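Local structure of regulatory protein BLAR1 (Bacillus licheniformis, 1NRF) at residues A[63-68]-A[129-134]; A[68-73]-A[181-186]; A[76-81]-A[117-122]; A[109-114]-A[199-204]. The protein probably senses beta-lactam antibiotics outside the cell and passes the signal to the cytoplasm, this chain being its extracellular C-terminal penicillin-binding sensor domain. All blocks are in the same frame, centred on the assembly; numbering follows the deposited sequence.

Interaction 1. Residues A[63-68]-A[129-134]; sequences STYKVF and RHYLKS
The phenol oxygen of Tyr65 is hemmed in by two residues of helix 125-134. Leu132 brings its CD2 methyl to 3.3 Å from Tyr65 OH, while the ring edge of Tyr131 faces the same oxygen in its own plane, with CD2 3.6 Å from Tyr65 OH. The Tyr65 ring swings away from its backbone nitrogen (chi1 -178°), which carries the hydroxyl across to this helix; the two tyrosines then slide past one another in opposite directions. CD2 of Leu132 also lies 3.8 Å from Tyr65 CE1, giving the Tyr65 ring an apolar neighbour. Segment 63-68 carries the SxxK motif of penicillin-recognising proteins. Ser63, the acyl-ester serine by similarity, accepts a hydrogen bond at OG from Lys66 NZ, 2.7 Å away, well away from residues 129-134. At Phe68, three residues after Tyr65, Tyr131 crosses at about a right angle, its hydroxyl lying near the plane of the phenyl ring. CE2 of Tyr131 is 4.1 Å from Phe68 CB, and its OH sits 2.9 Å from Phe68 O. Tyr137 packs edge-to-face against both Tyr65 and Phe68, continuing the aromatic cluster beyond helix 125-134.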
loop_
_atom_site.group_PDB
_atom_site.type_symbol
_atom_site.label_atom_id
_atom_site.label_comp_id
_atom_site.label_asym_id
_atom_site.label_seq_id
_atom_site.Cartn_x
_atom_site.Cartn_y
_atom_site.Cartn_z
ATOM N N SER A 63 -2.905 4.392 4.805
ATOM C CA SER A 63 -2.966 4.786 3.397
ATOM C C SER A 63 -2.582 3.715 2.363
ATOM O O SER A 63 -2.808 3.926 1.178
ATOM C CB SER A 63 -2.116 6.026 3.140
ATOM O OG SER A 63 -2.824 7.199 3.452
ATOM N N THR A 64 -2.002 2.586 2.779
ATOM C CA THR A 64 -1.652 1.553 1.790
ATOM C C THR A 64 -2.919 0.971 1.184
ATOM O O THR A 64 -2.915 0.475 0.059
ATOM C CB THR A 64 -0.821 0.352 2.393
ATOM O OG1 THR A 64 -1.615 -0.390 3.332
ATOM C CG2 THR A 64 0.438 0.859 3.056
ATOM N N TYR A 65 -4.009 1.057 1.938
ATOM C CA TYR A 65 -5.278 0.502 1.503
ATOM C C TYR A 65 -5.984 1.304 0.389
ATOM O O TYR A 65 -6.877 0.784 -0.293
ATOM C CB TYR A 65 -6.199 0.356 2.725
ATOM C CG TYR A 65 -7.525 -0.244 2.379
ATOM C CD1 TYR A 65 -7.630 -1.599 2.081
ATOM C CD2 TYR A 65 -8.654 0.558 2.240
ATOM C CE1 TYR A 65 -8.820 -2.142 1.639
ATOM C CE2 TYR A 65 -9.857 0.030 1.802
ATOM C CZ TYR A 65 -9.932 -1.324 1.496
ATOM O OH TYR A 65 -11.104 -1.860 1.033
ATOM N N LYS A 66 -5.585 2.562 0.211
ATOM C CA LYS A 66 -6.178 3.428 -0.809
ATOM C C LYS A 66 -6.152 2.815 -2.221
ATOM O O LYS A 66 -6.997 3.126 -3.064
ATOM C CB LYS A 66 -5.460 4.778 -0.825
ATOM C CG LYS A 66 -5.823 5.729 0.309
ATOM C CD LYS A 66 -4.962 6.982 0.194
ATOM C CE LYS A 66 -5.386 8.079 1.149
ATOM N NZ LYS A 66 -5.278 7.677 2.559
ATOM N N VAL A 67 -5.178 1.947 -2.472
ATOM C CA VAL A 67 -5.056 1.277 -3.764
ATOM C C VAL A 67 -6.312 0.445 -4.031
ATOM O O VAL A 67 -6.879 0.484 -5.124
ATOM C CB VAL A 67 -3.809 0.342 -3.793
ATOM C CG1 VAL A 67 -3.780 -0.464 -5.079
ATOM C CG2 VAL A 67 -2.528 1.170 -3.661
ATOM N N PHE A 68 -6.747 -0.297 -3.022
ATOM C CA PHE A 68 -7.924 -1.137 -3.174
ATOM C C PHE A 68 -9.199 -0.330 -3.009
ATOM O O PHE A 68 -10.235 -0.675 -3.565
ATOM C CB PHE A 68 -7.877 -2.304 -2.186
ATOM C CG PHE A 68 -6.764 -3.272 -2.459
ATOM C CD1 PHE A 68 -5.473 -3.020 -2.001
ATOM C CD2 PHE A 68 -6.990 -4.405 -3.227
ATOM C CE1 PHE A 68 -4.423 -3.884 -2.307
ATOM C CE2 PHE A 68 -5.946 -5.276 -3.539
ATOM C CZ PHE A 68 -4.659 -5.013 -3.077
ATOM N N ARG A 129 -17.924 -4.142 3.277
ATOM C CA ARG A 129 -17.596 -5.408 3.916
ATOM C C ARG A 129 -17.572 -6.530 2.876
ATOM O O ARG A 129 -16.708 -7.411 2.913
ATOM C CB ARG A 129 -18.606 -5.734 5.022
ATOM C CG ARG A 129 -18.663 -4.699 6.147
ATOM C CD ARG A 129 -19.098 -5.335 7.462
ATOM N NE ARG A 129 -19.164 -4.372 8.562
ATOM C CZ ARG A 129 -18.969 -4.678 9.845
ATOM N NH1 ARG A 129 -18.685 -5.925 10.201
ATOM N NH2 ARG A 129 -19.067 -3.740 10.778
ATOM N N HIS A 130 -18.517 -6.483 1.941
ATOM C CA HIS A 130 -18.610 -7.484 0.882
ATOM C C HIS A 130 -17.298 -7.534 0.102
ATOM O O HIS A 130 -16.794 -8.614 -0.237
ATOM C CB HIS A 130 -19.761 -7.126 -0.063
ATOM C CG HIS A 130 -19.871 -8.027 -1.253
ATOM N ND1 HIS A 130 -20.309 -9.332 -1.162
ATOM C CD2 HIS A 130 -19.574 -7.819 -2.558
ATOM C CE1 HIS A 130 -20.276 -9.888 -2.361
ATOM N NE2 HIS A 130 -19.833 -8.992 -3.225
ATOM N N TYR A 131 -16.759 -6.351 -0.174
ATOM C CA TYR A 131 -15.514 -6.189 -0.921
ATOM C C TYR A 131 -14.319 -6.837 -0.229
ATOM O O TYR A 131 -13.611 -7.651 -0.826
ATOM C CB TYR A 131 -15.241 -4.698 -1.139
ATOM C CG TYR A 131 -14.023 -4.394 -1.985
ATOM C CD1 TYR A 131 -13.947 -4.816 -3.313
ATOM C CD2 TYR A 131 -12.955 -3.658 -1.463
ATOM C CE1 TYR A 131 -12.844 -4.508 -4.103
ATOM C CE2 TYR A 131 -11.847 -3.344 -2.243
ATOM C CZ TYR A 131 -11.801 -3.769 -3.564
ATOM O OH TYR A 131 -10.725 -3.428 -4.353
ATOM N N LEU A 132 -14.100 -6.473 1.031
ATOM C CA LEU A 132 -12.987 -7.021 1.792
ATOM C C LEU A 132 -13.044 -8.543 1.759
ATOM O O LEU A 132 -12.011 -9.210 1.787
ATOM C CB LEU A 132 -13.023 -6.523 3.234
ATOM C CG LEU A 132 -12.884 -5.018 3.432
ATOM C CD1 LEU A 132 -13.079 -4.682 4.911
ATOM C CD2 LEU A 132 -11.517 -4.555 2.935
ATOM N N LYS A 133 -14.254 -9.090 1.707
ATOM C CA LYS A 133 -14.399 -10.533 1.647
ATOM C C LYS A 133 -14.119 -11.015 0.230
ATOM O O LYS A 133 -13.461 -12.039 0.044
ATOM C CB LYS A 133 -15.800 -10.966 2.078
ATOM C CG LYS A 133 -16.023 -10.923 3.574
ATOM C CD LYS A 133 -17.424 -11.400 3.938
ATOM C CE LYS A 133 -17.650 -11.325 5.448
ATOM N NZ LYS A 133 -18.999 -11.831 5.859
ATOM N N SER A 134 -14.594 -10.268 -0.769
ATOM C CA SER A 134 -14.382 -10.675 -2.150
ATOM C C SER A 134 -12.898 -10.773 -2.524
ATOM O O SER A 134 -12.529 -11.562 -3.382
ATOM C CB SER A 134 -15.141 -9.744 -3.128
ATOM O OG SER A 134 -14.596 -8.432 -3.208
#

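Interaction 2. Residues A[68-73]-A[181-186]; sequences FSALLA and ETVKDS
Val183 of helix 177-187 meets Leu71 and Ala70 of helix 66-76 in a purely apolar contact, carried on the valine side by one methyl, CG2. With the other methyl, CG1, anti to the backbone nitrogen (chi1 171°), CG2 is left beside that nitrogen, where it faces Leu71. It sits over the base of the leucine, 3.9 Å from Leu71 CA and 4.0 Å from Leu71 CB. CD1 of Leu71 is almost as near, 4.1 Å from Val183 CG2, as the two side chains cross at about a right angle. Ala70 CB stands 4.3 Å from the same Val183 CG2. Alanine is short enough here for a neighbouring helix to come close: the CA atoms of Leu71 and Val183 are 6.4 Å apart.

Polar backbone atoms pair along their own helices, as in Leu72 N to Phe68 O at 3.1 Å. Further apolar side chains, Phe116, Leu104 and Met108, touch Ala70, and Phe175 touches Leu71, so the pair belongs to the core of the helical region. With no hydrogen bond or charge between them, the segments are matched by shape and by exclusion of water, not by directional bonds.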
loop_
_atom_site.group_PDB
_atom_site.type_symbol
_atom_site.label_atom_id
_atom_site.label_comp_id
_atom_site.label_asym_id
_atom_site.label_seq_id
_atom_site.Cartn_x
_atom_site.Cartn_y
_atom_site.Cartn_z
ATOM N N PHE A 68 -6.747 -0.297 -3.022
ATOM C CA PHE A 68 -7.924 -1.137 -3.174
ATOM C C PHE A 68 -9.199 -0.330 -3.009
ATOM O O PHE A 68 -10.235 -0.675 -3.565
ATOM C CB PHE A 68 -7.877 -2.304 -2.186
ATOM C CG PHE A 68 -6.764 -3.272 -2.459
ATOM C CD1 PHE A 68 -5.473 -3.020 -2.001
ATOM C CD2 PHE A 68 -6.990 -4.405 -3.227
ATOM C CE1 PHE A 68 -4.423 -3.884 -2.307
ATOM C CE2 PHE A 68 -5.946 -5.276 -3.539
ATOM C CZ PHE A 68 -4.659 -5.013 -3.077
ATOM N N SER A 69 -9.118 0.749 -2.243
ATOM C CA SER A 69 -10.268 1.620 -2.057
ATOM C C SER A 69 -10.593 2.205 -3.432
ATOM O O SER A 69 -11.752 2.254 -3.848
ATOM C CB SER A 69 -9.927 2.754 -1.085
ATOM O OG SER A 69 -10.970 3.717 -1.042
ATOM N N ALA A 70 -9.546 2.636 -4.130
ATOM C CA ALA A 70 -9.675 3.226 -5.457
ATOM C C ALA A 70 -10.228 2.232 -6.480
ATOM O O ALA A 70 -11.011 2.593 -7.353
ATOM C CB ALA A 70 -8.318 3.750 -5.916
ATOM N N LEU A 71 -9.816 0.975 -6.359
ATOM C CA LEU A 71 -10.253 -0.072 -7.274
ATOM C C LEU A 71 -11.749 -0.364 -7.134
ATOM O O LEU A 71 -12.443 -0.579 -8.126
ATOM C CB LEU A 71 -9.444 -1.345 -7.023
ATOM C CG LEU A 71 -9.692 -2.535 -7.953
ATOM C CD1 LEU A 71 -9.432 -2.167 -9.410
ATOM C CD2 LEU A 71 -8.777 -3.661 -7.512
ATOM N N LEU A 72 -12.241 -0.375 -5.900
ATOM C CA LEU A 72 -13.650 -0.631 -5.667
ATOM C C LEU A 72 -14.444 0.545 -6.226
ATOM O O LEU A 72 -15.466 0.346 -6.878
ATOM C CB LEU A 72 -13.936 -0.791 -4.170
ATOM C CG LEU A 72 -15.420 -0.896 -3.793
ATOM C CD1 LEU A 72 -16.016 -2.166 -4.384
ATOM C CD2 LEU A 72 -15.582 -0.884 -2.285
ATOM N N ALA A 73 -13.962 1.763 -5.977
ATOM C CA ALA A 73 -14.636 2.968 -6.450
ATOM C C ALA A 73 -14.821 2.967 -7.968
ATOM O O ALA A 73 -15.881 3.342 -8.478
ATOM C CB ALA A 73 -13.859 4.202 -6.019
ATOM N N GLU A 181 -5.521 -0.980 -14.700
ATOM C CA GLU A 181 -4.569 -0.082 -15.346
ATOM C C GLU A 181 -4.637 1.315 -14.744
ATOM O O GLU A 181 -3.611 1.984 -14.604
ATOM C CB GLU A 181 -4.853 -0.003 -16.850
ATOM C CG GLU A 181 -4.109 -1.027 -17.682
ATOM C CD GLU A 181 -4.692 -1.175 -19.086
ATOM O OE1 GLU A 181 -5.017 -0.141 -19.721
ATOM O OE2 GLU A 181 -4.815 -2.328 -19.558
ATOM N N THR A 182 -5.850 1.743 -14.393
ATOM C CA THR A 182 -6.060 3.058 -13.799
ATOM C C THR A 182 -5.419 3.149 -12.417
ATOM O O THR A 182 -4.755 4.132 -12.101
ATOM C CB THR A 182 -7.563 3.383 -13.665
ATOM O OG1 THR A 182 -8.214 3.195 -14.929
ATOM C CG2 THR A 182 -7.746 4.825 -13.224
ATOM N N VAL A 183 -5.624 2.126 -11.592
ATOM C CA VAL A 183 -5.037 2.115 -10.253
ATOM C C VAL A 183 -3.524 1.977 -10.362
ATOM O O VAL A 183 -2.780 2.495 -9.521
ATOM C CB VAL A 183 -5.588 0.951 -9.391
ATOM C CG1 VAL A 183 -4.800 0.843 -8.099
ATOM C CG2 VAL A 183 -7.064 1.190 -9.085
ATOM N N LYS A 184 -3.083 1.277 -11.405
ATOM C CA LYS A 184 -1.658 1.070 -11.635
ATOM C C LYS A 184 -0.967 2.399 -11.898
ATOM O O LYS A 184 0.094 2.660 -11.346
ATOM C CB LYS A 184 -1.430 0.106 -12.805
ATOM C CG LYS A 184 -1.319 -1.341 -12.363
ATOM C CD LYS A 184 -1.135 -2.320 -13.525
ATOM C CE LYS A 184 -0.828 -3.722 -12.989
ATOM N NZ LYS A 184 -0.668 -4.776 -14.039
ATOM N N ASP A 185 -1.585 3.245 -12.723
ATOM C CA ASP A 185 -1.015 4.554 -13.031
ATOM C C ASP A 185 -1.026 5.479 -11.822
ATOM O O ASP A 185 -0.112 6.279 -11.646
ATOM C CB ASP A 185 -1.784 5.239 -14.162
ATOM C CG ASP A 185 -1.765 4.447 -15.446
ATOM O OD1 ASP A 185 -0.681 3.954 -15.822
ATOM O OD2 ASP A 185 -2.832 4.328 -16.086
ATOM N N SER A 186 -2.062 5.378 -10.998
ATOM C CA SER A 186 -2.172 6.227 -9.817
ATOM C C SER A 186 -1.002 6.061 -8.847
ATOM O O SER A 186 -0.667 6.989 -8.111
ATOM C CB SER A 186 -3.482 5.934 -9.080
ATOM O OG SER A 186 -3.526 4.584 -8.640
#

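Interaction 3. Residues A[76-81]-A[117-122]; sequences SGIITK and QKLDRQ
This is a largely apolar contact in which the turn leaving helix 66-76 leans on the side of helix 113-123, in the helical part of the domain and away from the acylation site. Ile78 and Ile79 supply one surface, Leu119 and Gln122 the other. Leu119 takes both isoleucines at once. Its CD1 is 3.8 Å from Ile78 CG2 and 3.9 Å from Ile79 CG2, while its other methyl, CD2, comes to 4.0 Å from Ile79 CD1. Ile79 and Leu119 cross at roughly a right angle, and Ala73 touches both, extending the apolar patch onto helix 66-76.

Toward the surface the contact changes character. Gln122 runs out extended from its helix and meets Ile78 from the opposite direction, its flat amide itself lying against the isoleucine methyls CD1 and CG2. NE2 of Gln122 is 3.2 Å from Ile78 CD1, a tight approach, and CD of Gln122 is 3.5 Å from Ile78 CG2. The chi1 of Ile78, -59°, sends CG2 anti to the backbone nitrogen, where it can meet Leu119 and Gln122 together. A polar, exposed glutamine suits this place at the rim of an apolar patch.

Gly77 is the first residue to leave helical angles, with phi 87°; a side chain there would press on the carbonyl oxygen of Ser76. Two backbone bonds run back from this turn into the last turn of the helix, and the hydrophobic Ile78 follows at once: the arrangement of a Schellman motif, which ends helix 66-76 and turns the chain against a neighbouring helix.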
loop_
_atom_site.group_PDB
_atom_site.type_symbol
_atom_site.label_atom_id
_atom_site.label_comp_id
_atom_site.label_asym_id
_atom_site.label_seq_id
_atom_site.Cartn_x
_atom_site.Cartn_y
_atom_site.Cartn_z
ATOM N N SER A 76 -17.305 0.263 -9.193
ATOM C CA SER A 76 -18.684 0.617 -8.861
ATOM C C SER A 76 -19.239 1.734 -9.742
ATOM O O SER A 76 -20.444 1.984 -9.756
ATOM C CB SER A 76 -18.782 1.056 -7.398
ATOM O OG SER A 76 -18.730 -0.053 -6.524
ATOM N N GLY A 77 -18.355 2.406 -10.467
ATOM C CA GLY A 77 -18.787 3.495 -11.315
ATOM C C GLY A 77 -18.823 4.802 -10.546
ATOM O O GLY A 77 -19.241 5.832 -11.082
ATOM N N ILE A 78 -18.387 4.769 -9.286
ATOM C CA ILE A 78 -18.364 5.972 -8.450
ATOM C C ILE A 78 -17.458 7.039 -9.066
ATOM O O ILE A 78 -17.671 8.234 -8.868
ATOM C CB ILE A 78 -17.871 5.658 -7.015
ATOM C CG1 ILE A 78 -18.793 4.627 -6.363
ATOM C CG2 ILE A 78 -17.850 6.925 -6.178
ATOM C CD1 ILE A 78 -20.265 5.001 -6.383
ATOM N N ILE A 79 -16.445 6.589 -9.805
ATOM C CA ILE A 79 -15.504 7.470 -10.487
ATOM C C ILE A 79 -15.008 6.748 -11.731
ATOM O O ILE A 79 -15.153 5.532 -11.846
ATOM C CB ILE A 79 -14.274 7.835 -9.603
ATOM C CG1 ILE A 79 -13.634 6.567 -9.030
ATOM C CG2 ILE A 79 -14.689 8.766 -8.485
ATOM C CD1 ILE A 79 -12.405 6.842 -8.216
ATOM N N THR A 80 -14.429 7.501 -12.660
ATOM C CA THR A 80 -13.908 6.933 -13.902
ATOM C C THR A 80 -12.538 7.517 -14.212
ATOM O O THR A 80 -12.147 8.531 -13.647
ATOM C CB THR A 80 -14.850 7.227 -15.105
ATOM O OG1 THR A 80 -15.135 8.629 -15.160
ATOM C CG2 THR A 80 -16.155 6.468 -14.969
ATOM N N LYS A 81 -11.810 6.866 -15.112
ATOM C CA LYS A 81 -10.484 7.322 -15.519
ATOM C C LYS A 81 -10.517 8.796 -15.916
ATOM O O LYS A 81 -9.611 9.561 -15.581
ATOM C CB LYS A 81 -9.998 6.470 -16.704
ATOM C CG LYS A 81 -9.009 7.141 -17.672
ATOM C CD LYS A 81 -7.641 7.412 -17.044
ATOM C CE LYS A 81 -6.643 7.949 -18.078
ATOM N NZ LYS A 81 -5.330 8.342 -17.484
ATOM N N GLN A 117 -12.218 8.698 1.626
ATOM C CA GLN A 117 -13.221 8.551 2.676
ATOM C C GLN A 117 -14.612 8.853 2.120
ATOM O O GLN A 117 -15.550 8.073 2.299
ATOM C CB GLN A 117 -12.909 9.505 3.828
ATOM C CG GLN A 117 -12.484 8.816 5.112
ATOM C CD GLN A 117 -11.940 9.793 6.137
ATOM O OE1 GLN A 117 -11.850 9.479 7.324
ATOM N NE2 GLN A 117 -11.561 10.981 5.682
ATOM N N LYS A 118 -14.747 9.987 1.445
ATOM C CA LYS A 118 -16.032 10.354 0.881
ATOM C C LYS A 118 -16.345 9.406 -0.265
ATOM O O LYS A 118 -17.475 9.348 -0.752
ATOM C CB LYS A 118 -16.010 11.813 0.405
ATOM C CG LYS A 118 -15.695 12.822 1.532
ATOM C CD LYS A 118 -16.299 14.225 1.299
ATOM C CE LYS A 118 -15.694 14.962 0.105
ATOM N NZ LYS A 118 -16.236 16.355 -0.052
ATOM N N LEU A 119 -15.333 8.649 -0.675
ATOM C CA LEU A 119 -15.471 7.679 -1.755
ATOM C C LEU A 119 -16.011 6.386 -1.148
ATOM O O LEU A 119 -16.856 5.715 -1.739
ATOM C CB LEU A 119 -14.103 7.434 -2.399
ATOM C CG LEU A 119 -13.961 7.318 -3.921
ATOM C CD1 LEU A 119 -14.688 8.456 -4.614
ATOM C CD2 LEU A 119 -12.481 7.331 -4.280
ATOM N N ASP A 120 -15.522 6.056 0.047
ATOM C CA ASP A 120 -15.937 4.852 0.768
ATOM C C ASP A 120 -17.356 4.992 1.319
ATOM O O ASP A 120 -18.085 4.006 1.436
ATOM C CB ASP A 120 -14.965 4.559 1.928
ATOM C CG ASP A 120 -13.681 3.856 1.472
ATOM O OD1 ASP A 120 -13.453 3.737 0.247
ATOM O OD2 ASP A 120 -12.892 3.423 2.346
ATOM N N ARG A 121 -17.735 6.219 1.661
ATOM C CA ARG A 121 -19.065 6.497 2.199
ATOM C C ARG A 121 -20.148 6.389 1.132
ATOM O O ARG A 121 -21.298 6.064 1.436
ATOM C CB ARG A 121 -19.097 7.895 2.828
ATOM C CG ARG A 121 -18.283 8.019 4.115
ATOM C CD ARG A 121 -17.750 9.431 4.310
ATOM N NE ARG A 121 -17.076 9.608 5.598
ATOM C CZ ARG A 121 -16.326 10.662 5.906
ATOM N NH1 ARG A 121 -16.146 11.630 5.017
ATOM N NH2 ARG A 121 -15.779 10.764 7.111
ATOM N N GLN A 122 -19.780 6.655 -0.119
ATOM C CA GLN A 122 -20.738 6.585 -1.212
ATOM C C GLN A 122 -21.071 5.118 -1.488
ATOM O O GLN A 122 -22.199 4.778 -1.858
ATOM C CB GLN A 122 -20.161 7.250 -2.470
ATOM C CG GLN A 122 -21.215 7.665 -3.501
ATOM C CD GLN A 122 -20.640 8.445 -4.694
ATOM O OE1 GLN A 122 -19.814 9.353 -4.528
ATOM N NE2 GLN A 122 -21.094 8.100 -5.899
#

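Interaction 4. Residues A[109-114]-A[199-204]; sequences SSSTTW and GKTGTS
One hydrogen bond carries this contact: Lys200 NZ donates to Ser111 OG, 2.8 Å away. The lysine begins on strand 195-205 and its chain bends twice, at chi2 (-95°) and at chi4 (-80°), which carries the amino group forward beside Thr201 and out to the serine. A second bond steadies it, since Lys200 NZ also donates to Thr201 O, 3.2 Å away and tilted 24° from that carbonyl plane. Ser111 offers the smallest hydroxyl side chain; its CB points toward the strand, and OG, beside the backbone nitrogen, meets NZ.

Lys200, Thr201 and Gly202 match the K(T/S)G motif of serine penicillin-recognising proteins, on strand 195-205 next to the outermost one, 188-192. Ser111 to Thr113 are consistent with the family's second motif, whose serine stands between two helices. Ser111 has positive phi and is the C' residue of the Schellman motif that ends helix 104-110, so its side chain is presented from a sharp turn and not from a helical face.

Packing adds little. Lys200 CE approaches Ser111 OG at 3.4 Å, and Thr201 OG1 stays 4.2 Å from Ser111 OG, too far for a bond. The strand side is held by backbone hydrogen bonds of Lys200 with Ile216 and of Gly202 with Trp214, while Lys66 touches both Lys200 and Thr113.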
loop_
_atom_site.group_PDB
_atom_site.type_symbol
_atom_site.label_atom_id
_atom_site.label_comp_id
_atom_site.label_asym_id
_atom_site.label_seq_id
_atom_site.Cartn_x
_atom_site.Cartn_y
_atom_site.Cartn_z
ATOM N N SER A 109 -1.090 10.453 -4.572
ATOM C CA SER A 109 0.242 11.011 -4.339
ATOM C C SER A 109 0.287 11.713 -3.003
ATOM O O SER A 109 1.255 11.602 -2.258
ATOM C CB SER A 109 0.607 12.032 -5.416
ATOM O OG SER A 109 0.283 11.560 -6.704
ATOM N N SER A 110 -0.784 12.428 -2.701
ATOM C CA SER A 110 -0.857 13.191 -1.476
ATOM C C SER A 110 -1.535 12.471 -0.311
ATOM O O SER A 110 -1.542 12.970 0.817
ATOM C CB SER A 110 -1.556 14.512 -1.781
ATOM O OG SER A 110 -0.845 15.199 -2.807
ATOM N N SER A 111 -2.078 11.288 -0.571
ATOM C CA SER A 111 -2.763 10.549 0.479
ATOM C C SER A 111 -3.847 11.445 1.069
ATOM O O SER A 111 -4.051 11.471 2.284
ATOM C CB SER A 111 -1.787 10.134 1.588
ATOM O OG SER A 111 -0.880 9.147 1.134
ATOM N N THR A 112 -4.517 12.200 0.205
ATOM C CA THR A 112 -5.592 13.079 0.646
ATOM C C THR A 112 -6.684 12.140 1.103
ATOM O O THR A 112 -7.488 11.662 0.310
ATOM C CB THR A 112 -6.104 13.960 -0.500
ATOM O OG1 THR A 112 -5.050 14.834 -0.926
ATOM C CG2 THR A 112 -7.296 14.791 -0.044
ATOM N N THR A 113 -6.679 11.874 2.401
ATOM C CA THR A 113 -7.620 10.964 3.028
ATOM C C THR A 113 -9.088 11.253 2.791
ATOM O O THR A 113 -9.842 10.327 2.493
ATOM C CB THR A 113 -7.359 10.891 4.542
ATOM O OG1 THR A 113 -6.030 10.396 4.764
ATOM C CG2 THR A 113 -8.354 9.957 5.216
ATOM N N TRP A 114 -9.503 12.518 2.906
ATOM C CA TRP A 114 -10.918 12.842 2.720
ATOM C C TRP A 114 -11.480 12.390 1.379
ATOM O O TRP A 114 -12.653 12.033 1.285
ATOM C CB TRP A 114 -11.191 14.346 2.928
ATOM C CG TRP A 114 -10.585 15.306 1.920
ATOM C CD1 TRP A 114 -9.497 16.106 2.109
ATOM C CD2 TRP A 114 -11.096 15.626 0.617
ATOM N NE1 TRP A 114 -9.307 16.912 1.017
ATOM C CE2 TRP A 114 -10.275 16.640 0.086
ATOM C CE3 TRP A 114 -12.175 15.157 -0.150
ATOM C CZ2 TRP A 114 -10.496 17.201 -1.181
ATOM C CZ3 TRP A 114 -12.397 15.716 -1.414
ATOM C CH2 TRP A 114 -11.558 16.729 -1.913
ATOM N N GLY A 199 4.369 2.202 -5.977
ATOM C CA GLY A 199 4.280 2.037 -4.540
ATOM C C GLY A 199 3.341 3.006 -3.847
ATOM O O GLY A 199 2.809 3.930 -4.462
ATOM N N LYS A 200 3.136 2.792 -2.551
ATOM C CA LYS A 200 2.258 3.650 -1.765
ATOM C C LYS A 200 2.626 3.607 -0.283
ATOM O O LYS A 200 2.813 2.534 0.293
ATOM C CB LYS A 200 0.799 3.230 -1.971
ATOM C CG LYS A 200 -0.168 4.416 -2.060
ATOM C CD LYS A 200 -0.783 4.723 -0.711
ATOM C CE LYS A 200 -1.105 6.185 -0.566
ATOM N NZ LYS A 200 0.131 6.924 -0.216
ATOM N N THR A 201 2.740 4.787 0.319
ATOM C CA THR A 201 3.100 4.916 1.733
ATOM C C THR A 201 1.904 4.855 2.667
ATOM O O THR A 201 0.767 5.046 2.254
ATOM C CB THR A 201 3.785 6.262 2.035
ATOM O OG1 THR A 201 2.889 7.327 1.682
ATOM C CG2 THR A 201 5.080 6.397 1.278
ATOM N N GLY A 202 2.195 4.623 3.941
ATOM C CA GLY A 202 1.165 4.565 4.955
ATOM C C GLY A 202 1.757 4.984 6.285
ATOM O O GLY A 202 2.874 4.583 6.627
ATOM N N THR A 203 1.027 5.814 7.021
ATOM C CA THR A 203 1.478 6.269 8.331
ATOM C C THR A 203 0.366 6.143 9.366
ATOM O O THR A 203 -0.794 6.445 9.082
ATOM C CB THR A 203 1.935 7.742 8.308
ATOM O OG1 THR A 203 3.049 7.886 7.424
ATOM C CG2 THR A 203 2.353 8.185 9.708
ATOM N N SER A 204 0.735 5.689 10.561
ATOM C CA SER A 204 -0.203 5.519 11.663
ATOM C C SER A 204 0.465 5.865 12.982
ATOM O O SER A 204 1.664 5.643 13.150
ATOM C CB SER A 204 -0.708 4.075 11.729
ATOM O OG SER A 204 -1.911 3.917 10.998
#

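Helix 66-76 joins the first two interactions, which share Phe68; Tyr131 of interaction 1 also rests on interaction 2, with Tyr131 OH 3.6 Å from Leu71 CB. The other methyl of Val183, CG1, meets Val67 CG1 at 3.4 Å. Interaction 3 meets interaction 2 through Ser69 OG and Asp120 OD1, a probable hydrogen bond of 2.8 Å. The probable acylation site lies where interactions 1 and 4 touch: Ser63 OG is 3.6 Å from Ser111 OG, Lys66 NZ is 3.6 Å from Thr113 OG1, and Ser63 CB is 3.2 Å from Thr201 O, so the likely SxxK, second-motif and KTG elements converge there. Interaction 3 lies farthest from interaction 4, about 17 Å between centres.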